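Local coordinates for protein putative acetamidase/formamidase (Yersinia enterocolitica subsp. palearctica serotype O:3, PDB 5UBU) that probably hydrolyses carbon-nitrogen bonds, other than peptide bonds, in linear amides such as acetamide or formamide, at residues 102-107 against 214-219; 30-35 against 46-51; 287-290 against 295-298. One frame throughout, in Å; residues are numbered along the deposited sequence.

In the fold
Along the chain contact 2 comes first, then contact 1, then contact 3. Contacts 1 and 2 have centres about 13 Å apart, and both reach the mixed sheet of strands 48-50, 87-93 and 214-222. Contact 1 lies deep, where this sheet packs against the one containing strand 101-111; contact 2 lies nearer the surface and joins segments only 11 residues apart, against 107. Contact 3 joins helices 273-291 and 296-306 at the periphery, its centre about 28 Å from that of contact 1 and 40 Å from that of contact 2. Contact 1 belongs to the β core and contact 2 to its flank, touching where Arg215 packs on Pro46; contact 3 belongs to a helical region that meets other subunits.

Contact 1: 102-107 against 214-219; sequences IAVYIE and GRLFIG
Val104 and Leu216 make the main apolar contact. CG2 of Val104 lies 3.9 Å from CD1 of Leu216 and equally far from its CD2, so a single valine methyl faces the fork of the leucine. Leu216 sets CG opposite its own backbone N (chi1 178°), and from there its two methyls straddle the valine methyl. The branched valine, short and stiff, offers a methyl close to its own strand, and the longer leucine covers the rest of the gap.

A looser approach lies two residues earlier on both strands. CD1 of Ile102 comes within 4.5 Å of CA of Gly214, where the absence of a side chain lets the methyl meet the backbone itself; at the backbone angles of Gly214 (phi 84°, psi -60°) a beta carbon would also press on the preceding carbonyl O, reason enough for a glycine here.

The backbones are held in separate layers. Strand 101-111 belongs to a mixed sheet, bonding through Ile102 and Val104 to Leu207 and Thr205 on one flank and through Ala103 and Tyr105 to Asp246 and Lys244 on the other. Strand 214-222 belongs to a second sheet, so this is face-to-face packing of two β-sheets across a buried apolar core. The strands run in roughly the same direction but diverge, the CA atoms being 7.0 Å apart for Ile102 and Gly214 and 9.2 Å for Val104 and Leu216.

Val245 and Leu207 also pack on Leu216. Beyond this segment, strand 214-222 carries Asp220 and His222, both ligands of sodium ions.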
# COMPACT_ATOMS: atom_id res chain seq x y z
N ILE B 102 -29.99 -6.23 6.78
CA ILE B 102 -30.33 -7.63 6.87
C ILE B 102 -29.47 -8.21 7.98
O ILE B 102 -28.25 -8.05 7.96
CB ILE B 102 -30.01 -8.40 5.58
CG1 ILE B 102 -30.78 -7.82 4.39
CG2 ILE B 102 -30.31 -9.89 5.74
CD1 ILE B 102 -32.29 -7.92 4.51
N ALA B 103 -30.09 -8.87 8.95
CA ALA B 103 -29.37 -9.51 10.04
C ALA B 103 -29.35 -10.99 9.72
O ALA B 103 -30.40 -11.60 9.53
CB ALA B 103 -30.07 -9.26 11.37
N VAL B 104 -28.15 -11.57 9.63
CA VAL B 104 -28.02 -12.99 9.32
C VAL B 104 -27.38 -13.72 10.48
O VAL B 104 -26.18 -13.58 10.73
CB VAL B 104 -27.17 -13.22 8.05
CG1 VAL B 104 -27.08 -14.71 7.72
CG2 VAL B 104 -27.76 -12.45 6.87
N TYR B 105 -28.18 -14.49 11.21
CA TYR B 105 -27.68 -15.28 12.33
C TYR B 105 -27.43 -16.70 11.87
O TYR B 105 -28.33 -17.37 11.42
CB TYR B 105 -28.67 -15.25 13.51
CG TYR B 105 -28.31 -16.23 14.60
CD1 TYR B 105 -27.11 -16.11 15.29
CD2 TYR B 105 -29.18 -17.26 14.96
CE1 TYR B 105 -26.75 -17.02 16.28
CE2 TYR B 105 -28.84 -18.16 15.97
CZ TYR B 105 -27.62 -18.04 16.62
OH TYR B 105 -27.26 -18.92 17.60
N ILE B 106 -26.18 -17.15 11.97
CA ILE B 106 -25.83 -18.51 11.56
C ILE B 106 -26.04 -19.43 12.77
O ILE B 106 -25.43 -19.23 13.82
CB ILE B 106 -24.37 -18.59 11.07
CG1 ILE B 106 -24.15 -17.59 9.91
CG2 ILE B 106 -24.05 -20.01 10.62
CD1 ILE B 106 -22.71 -17.48 9.44
N GLU B 107 -26.93 -20.40 12.63
CA GLU B 107 -27.22 -21.32 13.73
C GLU B 107 -26.25 -22.47 13.77
O GLU B 107 -25.74 -22.81 14.84
CB GLU B 107 -28.62 -21.93 13.60
CG GLU B 107 -29.78 -20.96 13.70
CD GLU B 107 -31.12 -21.67 13.68
OE1 GLU B 107 -32.17 -20.98 13.61
OE2 GLU B 107 -31.13 -22.92 13.71
N GLY B 214 -33.41 -6.72 -0.51
CA GLY B 214 -32.14 -7.12 0.09
C GLY B 214 -31.24 -7.89 -0.86
O GLY B 214 -30.12 -7.44 -1.15
N ARG B 215 -31.73 -9.03 -1.33
CA ARG B 215 -30.96 -9.90 -2.24
C ARG B 215 -29.75 -10.50 -1.52
O ARG B 215 -28.61 -10.14 -1.80
CB ARG B 215 -30.56 -9.18 -3.53
CG ARG B 215 -31.73 -8.99 -4.47
CD ARG B 215 -31.36 -8.14 -5.67
NE ARG B 215 -32.34 -8.39 -6.73
CZ ARG B 215 -32.20 -9.29 -7.72
NH1 ARG B 215 -31.09 -10.01 -7.85
NH2 ARG B 215 -33.17 -9.44 -8.61
N LEU B 216 -30.03 -11.40 -0.59
CA LEU B 216 -29.00 -12.06 0.20
C LEU B 216 -28.36 -13.22 -0.55
O LEU B 216 -29.06 -14.06 -1.12
CB LEU B 216 -29.60 -12.59 1.51
CG LEU B 216 -28.68 -13.36 2.47
CD1 LEU B 216 -27.52 -12.50 2.95
CD2 LEU B 216 -29.50 -13.88 3.65
N PHE B 217 -27.03 -13.25 -0.55
CA PHE B 217 -26.25 -14.30 -1.18
C PHE B 217 -25.37 -14.95 -0.13
O PHE B 217 -24.85 -14.27 0.77
CB PHE B 217 -25.36 -13.74 -2.29
CG PHE B 217 -26.10 -13.20 -3.47
CD1 PHE B 217 -26.54 -11.89 -3.48
CD2 PHE B 217 -26.31 -13.99 -4.59
CE1 PHE B 217 -27.20 -11.37 -4.59
CE2 PHE B 217 -26.97 -13.49 -5.70
CZ PHE B 217 -27.41 -12.17 -5.71
N ILE B 218 -25.18 -16.26 -0.24
CA ILE B 218 -24.34 -16.99 0.73
C ILE B 218 -23.56 -18.09 0.01
O ILE B 218 -23.97 -18.56 -1.06
CB ILE B 218 -25.21 -17.55 1.89
CG1 ILE B 218 -24.34 -18.12 3.01
CG2 ILE B 218 -26.22 -18.58 1.39
CD1 ILE B 218 -25.13 -18.56 4.22
N GLY B 219 -22.42 -18.47 0.57
CA GLY B 219 -21.60 -19.54 -0.02
C GLY B 219 -20.21 -19.61 0.54
O GLY B 219 -19.90 -18.95 1.52

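Contact 2: 30-35 against 46-51; sequences EEMQKE and PVLTIE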
# COMPACT_ATOMS: atom_id res chain seq x y z
N GLU B 30 -30.11 -27.60 -3.98
CA GLU B 30 -29.53 -27.34 -5.29
C GLU B 30 -30.62 -27.27 -6.38
O GLU B 30 -30.48 -26.54 -7.35
CB GLU B 30 -28.51 -28.42 -5.64
CG GLU B 30 -27.27 -28.40 -4.76
CD GLU B 30 -26.37 -29.59 -5.01
OE1 GLU B 30 -26.85 -30.71 -4.79
OE2 GLU B 30 -25.19 -29.41 -5.38
N GLU B 31 -31.70 -28.03 -6.19
CA GLU B 31 -32.81 -28.08 -7.14
C GLU B 31 -33.57 -26.74 -7.10
O GLU B 31 -34.06 -26.29 -8.13
CB GLU B 31 -33.72 -29.29 -6.82
CG GLU B 31 -34.49 -29.92 -7.99
CD GLU B 31 -35.77 -29.22 -8.40
OE1 GLU B 31 -36.39 -29.71 -9.38
OE2 GLU B 31 -36.19 -28.22 -7.77
N MSE B 32 -33.64 -26.11 -5.93
CA MSE B 32 -34.31 -24.81 -5.79
C MSE B 32 -33.45 -23.71 -6.34
O MSE B 32 -33.94 -22.79 -6.98
CB MSE B 32 -34.62 -24.49 -4.32
CG MSE B 32 -35.51 -23.24 -4.19
SE MSE B 32 -35.88 -22.82 -2.29
CE MSE B 32 -37.40 -24.03 -1.99
N GLN B 33 -32.14 -23.81 -6.08
CA GLN B 33 -31.18 -22.82 -6.56
C GLN B 33 -31.07 -22.78 -8.09
O GLN B 33 -30.95 -21.70 -8.67
CB GLN B 33 -29.80 -23.09 -5.93
CG GLN B 33 -28.71 -22.11 -6.34
CD GLN B 33 -28.99 -20.68 -5.90
OE1 GLN B 33 -29.48 -20.45 -4.78
NE2 GLN B 33 -28.65 -19.72 -6.75
N LYS B 34 -31.10 -23.95 -8.72
CA LYS B 34 -31.01 -24.12 -10.20
C LYS B 34 -29.62 -23.80 -10.75
O LYS B 34 -28.95 -24.70 -11.27
CB LYS B 34 -32.10 -23.36 -10.96
CG LYS B 34 -33.50 -23.85 -10.60
CD LYS B 34 -34.62 -23.27 -11.45
CE LYS B 34 -35.95 -23.83 -10.94
NZ LYS B 34 -37.15 -23.35 -11.69
N GLU B 35 -29.19 -22.54 -10.64
CA GLU B 35 -27.87 -22.15 -11.09
C GLU B 35 -27.22 -21.26 -10.02
O GLU B 35 -27.82 -20.30 -9.52
CB GLU B 35 -27.83 -21.50 -12.49
CG GLU B 35 -28.35 -20.08 -12.66
CD GLU B 35 -27.94 -19.47 -14.02
OE1 GLU B 35 -26.78 -19.71 -14.45
OE2 GLU B 35 -28.76 -18.74 -14.64
N PRO B 46 -34.55 -14.07 -8.57
CA PRO B 46 -34.66 -14.55 -7.19
C PRO B 46 -34.98 -16.03 -7.12
O PRO B 46 -35.76 -16.53 -7.94
CB PRO B 46 -35.81 -13.73 -6.61
CG PRO B 46 -35.84 -12.49 -7.43
CD PRO B 46 -35.43 -12.90 -8.82
N VAL B 47 -34.39 -16.73 -6.15
CA VAL B 47 -34.61 -18.17 -5.97
C VAL B 47 -35.53 -18.48 -4.80
O VAL B 47 -36.07 -19.59 -4.71
CB VAL B 47 -33.30 -18.95 -5.76
CG1 VAL B 47 -32.34 -18.66 -6.92
CG2 VAL B 47 -32.66 -18.63 -4.41
N LEU B 48 -35.69 -17.52 -3.89
CA LEU B 48 -36.51 -17.69 -2.70
C LEU B 48 -36.92 -16.35 -2.10
O LEU B 48 -36.13 -15.41 -2.11
CB LEU B 48 -35.71 -18.47 -1.65
CG LEU B 48 -36.34 -18.71 -0.27
CD1 LEU B 48 -37.60 -19.55 -0.37
CD2 LEU B 48 -35.30 -19.36 0.63
N THR B 49 -38.14 -16.28 -1.57
CA THR B 49 -38.63 -15.08 -0.91
C THR B 49 -39.06 -15.50 0.49
O THR B 49 -39.82 -16.46 0.64
CB THR B 49 -39.81 -14.44 -1.66
OG1 THR B 49 -39.41 -14.14 -3.01
CG2 THR B 49 -40.26 -13.15 -0.97
N ILE B 50 -38.57 -14.78 1.50
CA ILE B 50 -38.88 -15.11 2.89
C ILE B 50 -39.37 -13.90 3.69
O ILE B 50 -39.24 -12.75 3.27
CB ILE B 50 -37.63 -15.67 3.62
CG1 ILE B 50 -36.53 -14.61 3.74
CG2 ILE B 50 -37.08 -16.89 2.89
CD1 ILE B 50 -35.32 -15.09 4.50
N GLU B 51 -39.94 -14.19 4.86
CA GLU B 51 -40.41 -13.17 5.79
C GLU B 51 -39.28 -12.93 6.80
O GLU B 51 -38.52 -13.85 7.11
CB GLU B 51 -41.66 -13.64 6.52
CG GLU B 51 -42.90 -13.77 5.64
CD GLU B 51 -43.44 -12.44 5.17
OE1 GLU B 51 -43.09 -11.39 5.75
OE2 GLU B 51 -44.25 -12.43 4.23
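Val47 spreads its two methyls against the carboxamide of Gln33. CG2 lies 3.7 Å from OE1 of Gln33, while CG1 lies 3.8 Å from NE2 of the same residue. The glutamine brings its amide over the valine because its chain turns at chi2 (63°). Its NE2 donates to Glu35 O at 2.9 Å in an almost straight bond, 169° at the hydrogen, which reaches the carbonyl from above its plane. OE1 accepts from Gly89 N and Asn88 ND2, so both ends of the amide are satisfied, and its rotation is fixed, while it rests on an apolar side chain.

Met32, a selenomethionine here, passes beside the valine backbone. Its CG is 3.7 Å from Val47 O, and its SE approaches CD1 of Leu48 at 4.2 Å, a contact that the long, flexible methionine-type chain can reach across to make.

Lys34, with positive phi, ends the short helix. That one-turn helix, 30-33, follows strand 25-28, whose Leu28 packs on both Gln33 and Val47; strand 48-50 pairs in parallel with strand 87-93, and Leu48 also leans on His26 of strand 25-28 and Val56 of strand 55-59.

Contact 3: 287-290 against 295-298; sequences WLVA and EQWD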
# COMPACT_ATOMS: atom_id res chain seq x y z
N TRP B 287 -19.88 3.84 15.14
CA TRP B 287 -20.88 2.96 15.72
C TRP B 287 -20.96 3.21 17.22
O TRP B 287 -22.06 3.32 17.78
CB TRP B 287 -20.54 1.51 15.37
CG TRP B 287 -21.55 0.47 15.76
CD1 TRP B 287 -22.86 0.66 16.11
CD2 TRP B 287 -21.38 -0.94 15.62
NE1 TRP B 287 -23.48 -0.54 16.31
CE2 TRP B 287 -22.60 -1.54 16.00
CE3 TRP B 287 -20.31 -1.77 15.25
CZ2 TRP B 287 -22.78 -2.92 16.03
CZ3 TRP B 287 -20.49 -3.14 15.27
CH2 TRP B 287 -21.72 -3.71 15.66
N LEU B 288 -19.81 3.34 17.87
CA LEU B 288 -19.75 3.60 19.31
C LEU B 288 -20.37 4.96 19.66
O LEU B 288 -21.02 5.09 20.69
CB LEU B 288 -18.31 3.51 19.81
CG LEU B 288 -17.65 2.12 19.71
CD1 LEU B 288 -16.18 2.19 20.04
CD2 LEU B 288 -18.36 1.11 20.60
N VAL B 289 -20.16 5.96 18.80
CA VAL B 289 -20.72 7.29 19.03
C VAL B 289 -22.24 7.33 18.81
O VAL B 289 -22.97 7.94 19.59
CB VAL B 289 -20.04 8.35 18.11
CG1 VAL B 289 -20.76 9.69 18.15
CG2 VAL B 289 -18.58 8.53 18.51
N ALA B 290 -22.70 6.66 17.77
CA ALA B 290 -24.11 6.64 17.41
C ALA B 290 -25.01 5.84 18.35
O ALA B 290 -26.02 6.35 18.81
CB ALA B 290 -24.28 6.13 15.98
N GLU B 295 -18.15 9.61 23.16
CA GLU B 295 -17.76 10.89 22.59
C GLU B 295 -16.68 10.42 21.59
O GLU B 295 -15.90 9.51 21.90
CB GLU B 295 -17.25 11.85 23.67
CG GLU B 295 -16.78 13.21 23.18
CD GLU B 295 -15.38 13.22 22.58
OE1 GLU B 295 -14.46 12.59 23.16
OE2 GLU B 295 -15.19 13.89 21.54
N GLN B 296 -16.64 11.01 20.40
CA GLN B 296 -15.71 10.55 19.34
C GLN B 296 -14.24 10.40 19.72
O GLN B 296 -13.67 9.34 19.51
CB GLN B 296 -15.80 11.45 18.11
CG GLN B 296 -15.17 10.83 16.87
CD GLN B 296 -15.14 11.75 15.70
OE1 GLN B 296 -14.45 12.77 15.70
NE2 GLN B 296 -15.83 11.38 14.66
N TRP B 297 -13.63 11.46 20.25
CA TRP B 297 -12.20 11.40 20.59
C TRP B 297 -11.89 10.43 21.71
O TRP B 297 -10.83 9.81 21.71
CB TRP B 297 -11.60 12.78 20.89
CG TRP B 297 -11.89 13.78 19.81
CD1 TRP B 297 -12.53 14.97 19.97
CD2 TRP B 297 -11.65 13.64 18.41
NE1 TRP B 297 -12.65 15.61 18.76
CE2 TRP B 297 -12.13 14.80 17.78
CE3 TRP B 297 -11.06 12.64 17.62
CZ2 TRP B 297 -12.05 15.01 16.40
CZ3 TRP B 297 -10.97 12.85 16.24
CH2 TRP B 297 -11.46 14.02 15.65
N ASP B 298 -12.82 10.27 22.65
CA ASP B 298 -12.62 9.33 23.74
C ASP B 298 -12.63 7.91 23.16
O ASP B 298 -11.80 7.09 23.54
CB ASP B 298 -13.72 9.45 24.80
CG ASP B 298 -13.50 8.50 25.98
OD1 ASP B 298 -12.38 8.47 26.54
OD2 ASP B 298 -14.46 7.81 26.35
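Gln296 touches Val289 at the start of its side chain, with CB 4.1 Å from CG2 of the valine. The same methyl lies closer still to the backbone, 3.6 Å from CA of Gln296 and 3.7 Å from its N, so the valine packs on the first turn of the second helix more than on the glutamine chain. Beyond CB, CG stands opposite the backbone N (chi1 -164°), and the extended chain carries the amide past the valine; the side chain also packs on Ile285 and Tyr286 of the preceding helix. At the tip, OE1 lies over one face of the Trp297 indole, offset toward its rim. A long aliphatic stem with a polar end suits this partly exposed place, and a compact branched valine suits the close approach of the backbones.

Glu295 turns the other way and serves its own helix. Its OE1 accepts from Asp298 N at 2.9 Å and its OE2 from Trp297 N at 3.2 Å, each bond arriving from above the carboxylate plane. Two amides of the first turn are thus satisfied, and the negative charge should interact well with the helix dipole.

Asp298 OD1 accepts from Trp158 NE1 of the second subunit, and Trp297 packs on Leu138 of the third. Helices 273-291 and 296-306, joined by the short loop 292-295, form a helical hairpin whose second helix begins with a side-chain N-cap.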